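PDB 3L3S: enoyl-CoA hydratase/isomerase family protein from Ruegeria pomeroyi, which belongs to the crotonase superfamily and probably acts as a hydro-lyase on acyl-CoA thioesters, as its enoyl-CoA hydratase relatives do. Local coordinates for residues 237-240 with 241-245; 226-229 with 230-234. One frame throughout, in Å; residues are numbered along the deposited sequence.

Interaction 1: residues 237-240 with 241-245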
# COMPACT_ATOMS: atom_id res chain seq x y z
N PRO B 237 -5.28 -23.30 7.65
CA PRO B 237 -4.69 -24.56 8.15
C PRO B 237 -3.32 -24.31 8.78
O PRO B 237 -2.93 -25.01 9.73
CB PRO B 237 -4.57 -25.41 6.89
CG PRO B 237 -5.67 -24.93 6.06
CD PRO B 237 -5.56 -23.45 6.21
N VAL B 238 -2.65 -23.25 8.33
CA VAL B 238 -1.34 -22.87 8.86
C VAL B 238 -1.51 -22.36 10.30
O VAL B 238 -0.65 -22.63 11.15
CB VAL B 238 -0.64 -21.83 7.94
CG1 VAL B 238 0.66 -21.34 8.53
CG2 VAL B 238 -0.36 -22.44 6.58
N MSE B 239 -2.66 -21.74 10.59
CA MSE B 239 -2.99 -21.22 11.92
C MSE B 239 -3.29 -22.37 12.89
O MSE B 239 -2.92 -22.30 14.07
CB MSE B 239 -4.17 -20.25 11.86
CG MSE B 239 -4.51 -19.53 13.16
SE MSE B 239 -3.07 -18.42 13.89
CE MSE B 239 -4.15 -17.44 15.19
N VAL B 240 -3.93 -23.42 12.38
CA VAL B 240 -4.27 -24.63 13.14
C VAL B 240 -2.97 -25.31 13.57
O VAL B 240 -2.78 -25.60 14.74
CB VAL B 240 -5.15 -25.60 12.29
CG1 VAL B 240 -5.31 -26.97 12.95
CG2 VAL B 240 -6.50 -24.97 12.04
N GLU B 241 -2.04 -25.44 12.63
CA GLU B 241 -0.72 -26.04 12.84
C GLU B 241 0.09 -25.34 13.95
O GLU B 241 0.79 -26.00 14.70
CB GLU B 241 0.04 -26.05 11.51
CG GLU B 241 1.41 -26.71 11.53
CD GLU B 241 2.43 -25.92 10.72
OE1 GLU B 241 2.66 -26.28 9.54
OE2 GLU B 241 2.99 -24.93 11.27
N HIS B 242 -0.07 -24.01 14.08
CA HIS B 242 0.63 -23.21 15.11
C HIS B 242 0.12 -23.57 16.50
O HIS B 242 0.88 -23.57 17.47
CB HIS B 242 0.39 -21.70 14.92
CG HIS B 242 0.93 -21.14 13.65
ND1 HIS B 242 1.94 -21.74 12.92
CD2 HIS B 242 0.60 -20.01 12.97
CE1 HIS B 242 2.19 -21.01 11.84
NE2 HIS B 242 1.39 -19.96 11.85
N PHE B 243 -1.18 -23.81 16.58
CA PHE B 243 -1.83 -24.18 17.83
C PHE B 243 -1.66 -25.65 18.18
O PHE B 243 -1.94 -26.07 19.30
CB PHE B 243 -3.31 -23.75 17.81
CG PHE B 243 -3.52 -22.32 18.25
CD1 PHE B 243 -4.07 -22.04 19.52
CD2 PHE B 243 -3.14 -21.24 17.42
CE1 PHE B 243 -4.22 -20.68 19.97
CE2 PHE B 243 -3.28 -19.90 17.84
CZ PHE B 243 -3.82 -19.61 19.12
N MSE B 244 -1.15 -26.44 17.23
CA MSE B 244 -0.90 -27.86 17.45
C MSE B 244 0.58 -28.15 17.70
O MSE B 244 0.95 -29.27 18.07
CB MSE B 244 -1.44 -28.69 16.28
CG MSE B 244 -2.96 -28.58 16.10
SE MSE B 244 -3.92 -29.15 17.68
CE MSE B 244 -4.59 -27.53 18.42
N ASP B 245 1.40 -27.10 17.55
CA ASP B 245 2.85 -27.16 17.75
C ASP B 245 3.19 -27.47 19.22
O ASP B 245 2.57 -26.89 20.12
CB ASP B 245 3.47 -25.82 17.33
CG ASP B 245 4.97 -25.92 17.04
OD1 ASP B 245 5.77 -25.88 18.00
OD2 ASP B 245 5.33 -26.02 15.86
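Val238 and His242 meet one helical turn apart, with the imidazole lying across the carbonyl group of Val238. The carbonyl oxygen, Val238 O, sits 3.1 Å above the ring plane and over its centre, and because it lies over the face, the in-plane directions of ND1 and NE2 do not point at it. Instead the same oxygen takes the backbone N-H of His242, with His242 N to Val238 O at 3.3 Å and an N-H...O angle of 138°. Val238 CG1, anti to its own backbone N (chi1 176°), reaches the ring beside this oxygen and touches His242 CE1 at 3.7 Å. NE2 is directed outward, to a hydrogen bond with Thr149 OG1 of the second subunit, so one ring face rests on a backbone carbonyl while NE2 is fixed by a bond across the subunit boundary. With an alanine here in place of His242, Thr149 of the second subunit is likely to lose its imidazole partner, and the ring's packing on Val238 O and CG1 would probably give way to a gap.

Met239, a selenomethionine, crosses His242 at about a right angle, its SE 4.1 Å from His242 CD2 and at the ring's edge. Its chain bends at chi2 (60°) and then runs alongside Phe243, pointing the same way, until CE touches Phe243 CE2 at 3.7 Å. This is a Met-aromatic contact, with SE oblique to the phenyl ring. Phe243 in turn meets Phe90 of the second subunit edge-to-face, while Phe147 of that subunit packs on both Met239 and His242. Val240 CG1 approaches Met244 CG at 4.2 Å. These i to i+3 and i to i+4 contacts lie in the last turns of helix 228-244, the C-terminal helix of this crotonase-fold subunit, which packs here against a neighbour in the trimer.

Interaction 2: residues 226-229 with 230-234; sequences LPLE and QAYAL
From Pro227 to Ala233 the backbone enters helix 228-244 through three successive i+4 bonds, which join Ala231 N to Pro227 O at 3.0 Å, Tyr232 N to Leu228 O at 3.2 Å and Ala233 N to Glu229 O at 3.3 Å. One turn apart, Leu228 and Tyr232 extend side by side in the same direction, and the methyl Leu228 CD2 touches the ring at Tyr232 CE2, 3.7 Å away. The carbonyl oxygen of Leu228 approaches that ring obliquely, 3.3 Å from Tyr232 CD2. Beyond this pair the phenol OH bonds Gln121 NE2 of the second subunit, and Leu228 N bonds Glu225 OE2 of the same neighbour.

Pro227 holds the N-cap position of this C-terminal helix of the crotonase fold. Its ring runs alongside Gln230, Pro227 CG against Gln230 CG at 4.1 Å. Gln230 CG is anti to its own carbonyl carbon (chi1 -67°), which carries the chain back past the proline before it bends at chi2.

Leu226, still in the loop, folds over another side of the turn: CD1 rests 3.7 Å from Gln230 O and 4.3 Å from Leu234 CD2. Leu234 also packs on Thr219 and Arg222 of helix 210-223, and Ala231, whose CB nestles against the carbonyl oxygens of Pro227 and Leu228, touches His223 there.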
# COMPACT_ATOMS: atom_id res chain seq x y z
N LEU B 226 -2.08 -12.98 -3.18
CA LEU B 226 -3.33 -13.69 -3.41
C LEU B 226 -4.52 -12.81 -3.05
O LEU B 226 -4.37 -11.81 -2.34
CB LEU B 226 -3.38 -14.95 -2.53
CG LEU B 226 -2.37 -16.10 -2.65
CD1 LEU B 226 -2.73 -17.20 -1.67
CD2 LEU B 226 -2.35 -16.62 -4.05
N PRO B 227 -5.72 -13.10 -3.62
CA PRO B 227 -6.86 -12.26 -3.23
C PRO B 227 -7.30 -12.73 -1.81
O PRO B 227 -6.91 -13.83 -1.39
CB PRO B 227 -7.90 -12.59 -4.31
CG PRO B 227 -7.51 -13.94 -4.80
CD PRO B 227 -6.03 -13.85 -4.85
N LEU B 228 -8.05 -11.90 -1.08
CA LEU B 228 -8.50 -12.21 0.29
C LEU B 228 -9.04 -13.62 0.57
O LEU B 228 -8.69 -14.23 1.58
CB LEU B 228 -9.55 -11.20 0.78
CG LEU B 228 -9.26 -10.16 1.87
CD1 LEU B 228 -10.58 -9.67 2.40
CD2 LEU B 228 -8.46 -10.73 3.03
N GLU B 229 -9.85 -14.13 -0.36
CA GLU B 229 -10.48 -15.44 -0.27
C GLU B 229 -9.47 -16.60 -0.27
O GLU B 229 -9.50 -17.46 0.62
CB GLU B 229 -11.48 -15.60 -1.42
CG GLU B 229 -12.79 -16.22 -1.02
CD GLU B 229 -13.08 -17.51 -1.76
OE1 GLU B 229 -13.50 -17.44 -2.94
OE2 GLU B 229 -12.87 -18.59 -1.16
N GLN B 230 -8.54 -16.57 -1.22
CA GLN B 230 -7.51 -17.59 -1.35
C GLN B 230 -6.44 -17.46 -0.25
O GLN B 230 -5.78 -18.44 0.12
CB GLN B 230 -6.86 -17.52 -2.74
CG GLN B 230 -7.79 -17.90 -3.92
CD GLN B 230 -7.87 -19.41 -4.19
OE1 GLN B 230 -8.00 -19.83 -5.34
NE2 GLN B 230 -7.80 -20.23 -3.14
N ALA B 231 -6.30 -16.24 0.27
CA ALA B 231 -5.35 -15.92 1.33
C ALA B 231 -5.75 -16.62 2.62
O ALA B 231 -4.91 -17.21 3.30
CB ALA B 231 -5.28 -14.43 1.54
N TYR B 232 -7.06 -16.61 2.91
CA TYR B 232 -7.62 -17.27 4.08
C TYR B 232 -7.62 -18.80 3.91
O TYR B 232 -7.46 -19.52 4.89
CB TYR B 232 -9.02 -16.75 4.40
CG TYR B 232 -9.04 -15.50 5.25
CD1 TYR B 232 -8.46 -15.50 6.54
CD2 TYR B 232 -9.63 -14.31 4.79
CE1 TYR B 232 -8.46 -14.33 7.35
CE2 TYR B 232 -9.64 -13.13 5.59
CZ TYR B 232 -9.05 -13.15 6.87
OH TYR B 232 -9.02 -12.01 7.65
N ALA B 233 -7.72 -19.27 2.67
CA ALA B 233 -7.70 -20.71 2.38
C ALA B 233 -6.31 -21.28 2.67
O ALA B 233 -6.18 -22.40 3.17
CB ALA B 233 -8.07 -20.97 0.93
N LEU B 234 -5.28 -20.47 2.40
CA LEU B 234 -3.91 -20.87 2.65
C LEU B 234 -3.58 -20.74 4.13
O LEU B 234 -3.13 -21.69 4.77
CB LEU B 234 -2.94 -20.02 1.84
CG LEU B 234 -1.45 -20.33 2.00
CD1 LEU B 234 -1.07 -21.56 1.20
CD2 LEU B 234 -0.63 -19.14 1.56

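How the interactions relate
From the N terminus, interaction 2 comes first: it takes the chain out of the short connection after helix 210-223 and into helix 228-244. Interaction 1 follows on the same helix and ends in the loop beyond it. The two are in series, neither nested nor crossed, and each closes only a local helical turn. Their centres lie about 17 Å apart, and apart from adjoining along the sequence they do not touch. Both lean on helix 210-223 of their own chain and on the second subunit, so the first and last turns of helix 228-244 both pack between helix 210-223 and the second subunit.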